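Local structure of rutinosidase (Aspergillus niger, 6I1A) at residues I88-I101 / N129-G141. The protein hydrolyses rutinosides as a secreted family 5 glycosidase, and probably also acts as an exo-1,3-beta-glucanase on cell-wall glucan. Residues are numbered along the deposited sequence; the frame is centred on the assembly and turned at random.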
ATOM      1  N   ILE A  88      25.638  -0.563 -18.595  1.00 14.26           N
ATOM      2  CA  ILE A  88      24.552   0.441 -18.768  1.00 14.70           C
ATOM      3  C   ILE A  88      24.344   0.696 -20.262  1.00 15.43           C
ATOM      4  O   ILE A  88      25.328   0.977 -21.004  1.00 16.07           O
ATOM      5  CB  ILE A  88      24.869   1.721 -18.003  1.00 13.96           C
ATOM      6  CG1 ILE A  88      24.887   1.456 -16.494  1.00 14.67           C
ATOM      7  CG2 ILE A  88      23.965   2.896 -18.335  1.00 13.52           C
ATOM      8  CD1 ILE A  88      23.555   0.924 -15.953  1.00 16.12           C
ATOM      9  N   THR A  89      23.073   0.710 -20.672  1.00 13.86           N
ATOM     10  CA  THR A  89      22.701   1.017 -22.067  1.00 14.00           C
ATOM     11  C   THR A  89      21.605   2.091 -22.166  1.00 14.09           C
ATOM     12  O   THR A  89      21.226   2.450 -23.299  1.00 13.53           O
ATOM     13  CB  THR A  89      22.186  -0.202 -22.802  1.00 15.56           C
ATOM     14  OG1 THR A  89      21.034  -0.718 -22.169  1.00 15.94           O
ATOM     15  CG2 THR A  89      23.239  -1.285 -22.904  1.00 16.00           C
ATOM     16  N   VAL A  90      21.138   2.656 -21.051  1.00 13.33           N
ATOM     17  CA  VAL A  90      20.108   3.726 -21.046  1.00 12.75           C
ATOM     18  C   VAL A  90      20.512   4.782 -20.043  1.00 11.96           C
ATOM     19  O   VAL A  90      20.944   4.410 -18.912  1.00 13.16           O
ATOM     20  CB  VAL A  90      18.747   3.148 -20.649  1.00 13.81           C
ATOM     21  CG1 VAL A  90      17.693   4.234 -20.554  1.00 15.07           C
ATOM     22  CG2 VAL A  90      18.329   2.067 -21.617  1.00 14.02           C
ATOM     23  N   LEU A  91      20.381   6.046 -20.394  1.00 10.99           N
ATOM     24  CA  LEU A  91      20.592   7.164 -19.476  1.00 12.34           C
ATOM     25  C   LEU A  91      19.290   7.903 -19.319  1.00 13.01           C
ATOM     26  O   LEU A  91      18.755   8.387 -20.331  1.00 13.36           O
ATOM     27  CB  LEU A  91      21.686   8.120 -19.950  1.00 13.16           C
ATOM     28  CG  LEU A  91      23.073   7.510 -20.199  1.00 13.15           C
ATOM     29  CD1 LEU A  91      24.014   8.502 -20.847  1.00 13.69           C
ATOM     30  CD2 LEU A  91      23.657   6.956 -18.925  1.00 14.20           C
ATOM     31  N   ARG A  92      18.775   7.994 -18.113  1.00 11.60           N
ATOM     32  CA  ARG A  92      17.626   8.873 -17.832  1.00 11.37           C
ATOM     33  C   ARG A  92      18.189  10.143 -17.257  1.00 10.86           C
ATOM     34  O   ARG A  92      18.995  10.107 -16.282  1.00 11.30           O
ATOM     35  CB  ARG A  92      16.660   8.223 -16.863  1.00 11.82           C
ATOM     36  CG  ARG A  92      15.496   9.132 -16.489  1.00 11.12           C
ATOM     37  CD  ARG A  92      14.363   8.384 -15.839  1.00 11.08           C
ATOM     38  NE  ARG A  92      13.182   9.151 -15.476  1.00 11.43           N
ATOM     39  CZ  ARG A  92      12.926   9.720 -14.305  1.00 10.97           C
ATOM     40  NH1 ARG A  92      13.812   9.704 -13.303  1.00 11.35           N
ATOM     41  NH2 ARG A  92      11.718  10.266 -14.117  1.00 12.13           N
ATOM     42  N   ILE A  93      17.866  11.298 -17.836  1.00 11.48           N
ATOM     43  CA  ILE A  93      18.471  12.581 -17.505  1.00 11.68           C
ATOM     44  C   ILE A  93      17.433  13.566 -17.005  1.00 12.02           C
ATOM     45  O   ILE A  93      16.725  14.215 -17.819  1.00 11.98           O
ATOM     46  CB  ILE A  93      19.320  13.162 -18.661  1.00 12.43           C
ATOM     47  CG1 ILE A  93      20.250  12.130 -19.277  1.00 13.87           C
ATOM     48  CG2 ILE A  93      20.033  14.379 -18.139  1.00 13.15           C
ATOM     49  CD1 ILE A  93      21.129  12.624 -20.391  1.00 15.42           C
ATOM     50  N   PRO A  94      17.264  13.710 -15.683  1.00 11.83           N
ATOM     51  CA  PRO A  94      16.359  14.689 -15.099  1.00 11.45           C
ATOM     52  C   PRO A  94      16.900  16.101 -15.331  1.00 12.82           C
ATOM     53  O   PRO A  94      18.068  16.384 -15.078  1.00 13.90           O
ATOM     54  CB  PRO A  94      16.332  14.343 -13.601  1.00 12.59           C
ATOM     55  CG  PRO A  94      16.754  12.909 -13.575  1.00 12.95           C
ATOM     56  CD  PRO A  94      17.803  12.786 -14.659  1.00 12.08           C
ATOM     57  N   THR A  95      16.014  16.976 -15.809  1.00 11.33           N
ATOM     58  CA  THR A  95      16.325  18.392 -16.031  1.00 11.79           C
ATOM     59  C   THR A  95      15.280  19.234 -15.307  1.00 11.81           C
ATOM     60  O   THR A  95      14.115  18.802 -15.118  1.00 12.43           O
ATOM     61  CB  THR A  95      16.343  18.712 -17.523  1.00 12.35           C
ATOM     62  OG1 THR A  95      15.045  18.602 -18.144  1.00 13.44           O
ATOM     63  CG2 THR A  95      17.308  17.860 -18.311  1.00 13.16           C
ATOM     64  N   THR A  96      15.656  20.462 -14.932  1.00 11.78           N
ATOM     65  CA  THR A  96      14.628  21.434 -14.520  1.00 12.20           C
ATOM     66  C   THR A  96      13.996  22.036 -15.783  1.00 12.49           C
ATOM     67  O   THR A  96      14.627  22.069 -16.838  1.00 12.60           O
ATOM     68  CB  THR A  96      15.157  22.543 -13.632  1.00 13.28           C
ATOM     69  OG1 THR A  96      15.968  23.409 -14.446  1.00 12.86           O
ATOM     70  CG2 THR A  96      15.978  22.005 -12.472  1.00 12.87           C
ATOM     71  N   TYR A  97      12.810  22.576 -15.637  1.00 10.84           N
ATOM     72  CA  TYR A  97      12.189  23.257 -16.817  1.00 10.93           C
ATOM     73  C   TYR A  97      13.058  24.448 -17.221  1.00 11.72           C
ATOM     74  O   TYR A  97      12.951  24.892 -18.376  1.00 11.94           O
ATOM     75  CB  TYR A  97      10.738  23.685 -16.591  1.00 10.85           C
ATOM     76  CG  TYR A  97      10.525  24.685 -15.506  1.00 11.20           C
ATOM     77  CD1 TYR A  97      10.833  26.033 -15.717  1.00 11.77           C
ATOM     78  CD2 TYR A  97      10.074  24.319 -14.239  1.00 11.23           C
ATOM     79  CE1 TYR A  97      10.638  26.972 -14.741  1.00 12.60           C
ATOM     80  CE2 TYR A  97       9.910  25.271 -13.240  1.00 11.72           C
ATOM     81  CZ  TYR A  97      10.178  26.613 -13.503  1.00 11.85           C
ATOM     82  OH  TYR A  97      10.051  27.547 -12.504  1.00 13.34           O
ATOM     83  N   ALA A  98      13.804  25.024 -16.285  1.00 11.99           N
ATOM     84  CA  ALA A  98      14.585  26.256 -16.514  1.00 12.07           C
ATOM     85  C   ALA A  98      15.757  25.973 -17.436  1.00 13.79           C
ATOM     86  O   ALA A  98      16.411  26.926 -17.930  1.00 14.46           O
ATOM     87  CB  ALA A  98      15.019  26.842 -15.205  1.00 11.88           C
ATOM     88  N   ALA A  99      16.126  24.721 -17.699  1.00 13.18           N
ATOM     89  CA  ALA A  99      17.110  24.364 -18.720  1.00 12.45           C
ATOM     90  C   ALA A  99      16.557  24.792 -20.102  1.00 13.18           C
ATOM     91  O   ALA A  99      17.356  24.971 -21.060  1.00 14.24           O
ATOM     92  CB  ALA A  99      17.387  22.888 -18.687  1.00 13.18           C
ATOM     93  N   TRP A 100      15.238  24.804 -20.229  1.00 13.36           N
ATOM     94  CA  TRP A 100      14.532  24.824 -21.527  1.00 12.04           C
ATOM     95  C   TRP A 100      13.937  26.189 -21.790  1.00 14.63           C
ATOM     96  O   TRP A 100      13.890  26.608 -22.993  1.00 16.53           O
ATOM     97  CB  TRP A 100      13.498  23.689 -21.604  1.00 13.03           C
ATOM     98  CG  TRP A 100      14.123  22.346 -21.370  1.00 12.25           C
ATOM     99  CD1 TRP A 100      14.107  21.632 -20.196  1.00 11.82           C
ATOM    100  CD2 TRP A 100      14.903  21.584 -22.294  1.00 11.64           C
ATOM    101  NE1 TRP A 100      14.800  20.485 -20.352  1.00 13.07           N
ATOM    102  CE2 TRP A 100      15.308  20.416 -21.623  1.00 12.61           C
ATOM    103  CE3 TRP A 100      15.266  21.734 -23.642  1.00 13.41           C
ATOM    104  CZ2 TRP A 100      16.079  19.440 -22.261  1.00 12.60           C
ATOM    105  CZ3 TRP A 100      16.030  20.772 -24.240  1.00 14.27           C
ATOM    106  CH2 TRP A 100      16.431  19.630 -23.556  1.00 14.19           C
ATOM    107  N   ILE A 101      13.416  26.843 -20.777  1.00 14.49           N
ATOM    108  CA  ILE A 101      12.774  28.182 -20.901  1.00 14.59           C
ATOM    109  C   ILE A 101      13.222  29.028 -19.743  1.00 15.84           C
ATOM    110  O   ILE A 101      13.521  28.509 -18.653  1.00 15.67           O
ATOM    111  CB  ILE A 101      11.265  28.091 -20.965  1.00 17.01           C
ATOM    112  CG1 ILE A 101      10.605  27.720 -19.650  1.00 17.73           C
ATOM    113  CG2 ILE A 101      10.830  27.240 -22.161  1.00 20.77           C
ATOM    114  CD1 ILE A 101       9.058  27.960 -19.656  1.00 24.53           C
ATOM    115  N   ASN A 129      26.022   3.715 -28.263  1.00 16.63           N
ATOM    116  CA  ASN A 129      24.649   3.593 -28.780  1.00 16.89           C
ATOM    117  C   ASN A 129      23.634   3.525 -27.608  1.00 14.57           C
ATOM    118  O   ASN A 129      22.646   2.776 -27.697  1.00 16.40           O
ATOM    119  CB  ASN A 129      24.461   2.412 -29.717  1.00 18.69           C
ATOM    120  CG  ASN A 129      23.167   2.533 -30.503  1.00 21.15           C
ATOM    121  OD1 ASN A 129      22.712   3.652 -30.758  1.00 22.29           O
ATOM    122  ND2 ASN A 129      22.590   1.408 -30.871  1.00 25.56           N
ATOM    123  N   MET A 130      23.917   4.228 -26.515  1.00 15.94           N
ATOM    124  CA  MET A 130      22.947   4.286 -25.386  1.00 15.18           C
ATOM    125  C   MET A 130      21.652   4.988 -25.851  1.00 15.53           C
ATOM    126  O   MET A 130      21.729   5.878 -26.743  1.00 15.89           O
ATOM    127  CB  MET A 130      23.508   5.023 -24.184  1.00 15.04           C
ATOM    128  CG  MET A 130      24.719   4.291 -23.561  1.00 15.00           C
ATOM    129  SD  MET A 130      25.036   4.903 -21.933  1.00 16.78           S
ATOM    130  CE  MET A 130      26.597   4.063 -21.575  1.00 13.59           C
ATOM    131  N   HIS A 131      20.539   4.633 -25.212  1.00 14.30           N
ATOM    132  CA  HIS A 131      19.236   5.356 -25.391  1.00 13.82           C
ATOM    133  C   HIS A 131      19.133   6.424 -24.315  1.00 14.74           C
ATOM    134  O   HIS A 131      19.580   6.137 -23.188  1.00 13.49           O
ATOM    135  CB  HIS A 131      18.060   4.386 -25.375  1.00 14.94           C
ATOM    136  CG  HIS A 131      16.763   4.982 -25.867  1.00 13.06           C
ATOM    137  ND1 HIS A 131      16.533   5.253 -27.194  1.00 15.02           N
ATOM    138  CD2 HIS A 131      15.695   5.489 -25.170  1.00 14.15           C
ATOM    139  CE1 HIS A 131      15.331   5.810 -27.307  1.00 13.71           C
ATOM    140  NE2 HIS A 131      14.824   5.989 -26.115  1.00 14.44           N
ATOM    141  N   ILE A 132      18.611   7.588 -24.639  1.00 12.46           N
ATOM    142  CA  ILE A 132      18.542   8.745 -23.754  1.00 12.38           C
ATOM    143  C   ILE A 132      17.083   9.037 -23.446  1.00 12.29           C
ATOM    144  O   ILE A 132      16.327   9.334 -24.393  1.00 13.58           O
ATOM    145  CB  ILE A 132      19.240   9.969 -24.348  1.00 12.76           C
ATOM    146  CG1 ILE A 132      20.647   9.662 -24.891  1.00 14.13           C
ATOM    147  CG2 ILE A 132      19.257  11.085 -23.362  1.00 13.63           C
ATOM    148  CD1 ILE A 132      21.672   9.280 -23.810  1.00 15.07           C
ATOM    149  N   ILE A 133      16.721   9.088 -22.182  1.00 11.90           N
ATOM    150  CA  ILE A 133      15.405   9.611 -21.750  1.00 12.02           C
ATOM    151  C   ILE A 133      15.580  11.033 -21.233  1.00 12.27           C
ATOM    152  O   ILE A 133      16.321  11.227 -20.261  1.00 12.99           O
ATOM    153  CB  ILE A 133      14.759   8.767 -20.671  1.00 11.16           C
ATOM    154  CG1 ILE A 133      14.544   7.329 -21.146  1.00 12.76           C
ATOM    155  CG2 ILE A 133      13.460   9.379 -20.128  1.00 11.99           C
ATOM    156  CD1 ILE A 133      14.367   6.344 -20.006  1.00 13.02           C
ATOM    157  N   ILE A 134      14.984  12.043 -21.885  1.00 12.12           N
ATOM    158  CA  ILE A 134      15.042  13.422 -21.415  1.00 11.49           C
ATOM    159  C   ILE A 134      13.793  13.672 -20.554  1.00 12.83           C
ATOM    160  O   ILE A 134      12.655  13.555 -21.073  1.00 12.31           O
ATOM    161  CB  ILE A 134      15.170  14.465 -22.544  1.00 12.77           C
ATOM    162  CG1 ILE A 134      16.421  14.225 -23.387  1.00 14.08           C
ATOM    163  CG2 ILE A 134      15.122  15.859 -21.941  1.00 13.24           C
ATOM    164  CD1 ILE A 134      16.476  15.113 -24.618  1.00 15.87           C
ATOM    165  N   ASP A 135      13.983  13.920 -19.264  1.00 11.50           N
ATOM    166  CA  ASP A 135      12.893  14.102 -18.308  1.00 11.54           C
ATOM    167  C   ASP A 135      12.814  15.563 -17.884  1.00 11.30           C
ATOM    168  O   ASP A 135      13.798  16.114 -17.348  1.00 12.05           O
ATOM    169  CB  ASP A 135      13.196  13.156 -17.138  1.00 12.55           C
ATOM    170  CG  ASP A 135      12.561  13.529 -15.823  1.00 13.76           C
ATOM    171  OD1 ASP A 135      11.433  14.042 -15.752  1.00 15.01           O
ATOM    172  OD2 ASP A 135      13.235  13.179 -14.801  1.00 13.71           O
ATOM    173  N   THR A 136      11.659  16.198 -18.075  1.00 10.91           N
ATOM    174  CA  THR A 136      11.386  17.521 -17.508  1.00 11.76           C
ATOM    175  C   THR A 136      10.869  17.319 -16.083  1.00 11.83           C
ATOM    176  O   THR A 136       9.646  17.114 -15.906  1.00 12.44           O
ATOM    177  CB  THR A 136      10.488  18.361 -18.425  1.00 12.55           C
ATOM    178  OG1 THR A 136       9.299  17.648 -18.694  1.00 12.30           O
ATOM    179  CG2 THR A 136      11.197  18.599 -19.734  1.00 15.11           C
ATOM    180  N   HIS A 137      11.808  17.267 -15.126  1.00 11.71           N
ATOM    181  CA  HIS A 137      11.528  16.814 -13.761  1.00 11.60           C
ATOM    182  C   HIS A 137      10.622  17.774 -13.014  1.00 11.80           C
ATOM    183  O   HIS A 137       9.766  17.332 -12.221  1.00 12.05           O
ATOM    184  CB  HIS A 137      12.884  16.656 -13.055  1.00 11.78           C
ATOM    185  CG  HIS A 137      12.968  15.544 -12.067  1.00 11.86           C
ATOM    186  ND1 HIS A 137      12.786  14.252 -12.449  1.00 11.81           N
ATOM    187  CD2 HIS A 137      13.416  15.539 -10.776  1.00 13.23           C
ATOM    188  CE1 HIS A 137      13.035  13.489 -11.400  1.00 12.52           C
ATOM    189  NE2 HIS A 137      13.423  14.225 -10.372  1.00 13.36           N
ATOM    190  N   SER A 138      10.771  19.069 -13.303  1.00 11.09           N
ATOM    191  CA  SER A 138       9.883  20.129 -12.808  1.00 10.38           C
ATOM    192  C   SER A 138       9.138  20.761 -13.983  1.00 11.36           C
ATOM    193  O   SER A 138       9.667  20.761 -15.100  1.00 11.95           O
ATOM    194  CB  SER A 138      10.654  21.207 -12.060  1.00 10.96           C
ATOM    195  OG  SER A 138      11.856  21.559 -12.727  1.00 12.25           O
ATOM    196  N   LEU A 139       7.996  21.347 -13.678  1.00 11.14           N
ATOM    197  CA  LEU A 139       7.260  22.189 -14.674  1.00 10.79           C
ATOM    198  C   LEU A 139       6.861  23.475 -13.969  1.00 11.13           C
ATOM    199  O   LEU A 139       6.761  23.549 -12.747  1.00 11.76           O
ATOM    200  CB  LEU A 139       6.019  21.482 -15.207  1.00 11.92           C
ATOM    201  CG  LEU A 139       6.272  20.223 -16.029  1.00 12.08           C
ATOM    202  CD1 LEU A 139       4.955  19.536 -16.363  1.00 12.48           C
ATOM    203  CD2 LEU A 139       7.087  20.547 -17.289  1.00 13.73           C
ATOM    204  N   PRO A 140       6.655  24.563 -14.760  1.00 11.62           N
ATOM    205  CA  PRO A 140       6.292  25.848 -14.207  1.00 11.34           C
ATOM    206  C   PRO A 140       5.114  25.776 -13.243  1.00 11.05           C
ATOM    207  O   PRO A 140       4.087  25.151 -13.531  1.00 11.57           O
ATOM    208  CB  PRO A 140       5.994  26.699 -15.462  1.00 12.04           C
ATOM    209  CG  PRO A 140       6.915  26.090 -16.521  1.00 12.98           C
ATOM    210  CD  PRO A 140       6.848  24.606 -16.221  1.00 11.59           C
ATOM    211  N   GLY A 141       5.289  26.345 -12.047  1.00 11.19           N
ATOM    212  CA  GLY A 141       4.285  26.426 -10.998  1.00 11.88           C
ATOM    213  C   GLY A 141       4.371  25.305  -9.959  1.00 11.52           C
ATOM    214  O   GLY A 141       3.907  25.507  -8.855  1.00 12.35           O
TER
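In the beta-alpha-beta unit of a TIM barrel, strands 90-95 and 131-136, joined through helix 113-128, run parallel at 16° with axes 4.7 Å apart. Seven alternating backbone N-H...O=C bonds, from H131 N to T89 O through to H137 N on T95 O, fix the register V90 with H131 to T95 with T136. On the face of R92, P94 and D135, D135 CG stands anti to the backbone N (chi1 157°), which sets OD2 over one guanidinium face of R92, offset toward its rim, the two planes 18° apart; R92 NH2 lies 3.4 Å from D135 OD2, a salt bridge of charges alone, since no N-H points at that oxygen. R92 instead forms salt bridges with E190, E303 and D264 and hydrogen bonds with N26 and N193. D135 OD2 accepts from H137 ND1 at 2.6 Å on its syn side, while P94 CB sits over the imidazole face, 3.9 Å from its centroid. On the other face, T95 OG1 donates to D135 O and receives W100 NE1 at 2.9 Å, in the indole plane. Beyond the strands, P140 CG lies over the Y97 ring, 4.0 Å from its centroid, and Y97 N bonds S138 OG. Held by H137 ND1 and the R92 face, D135 OD2 is fixed in place.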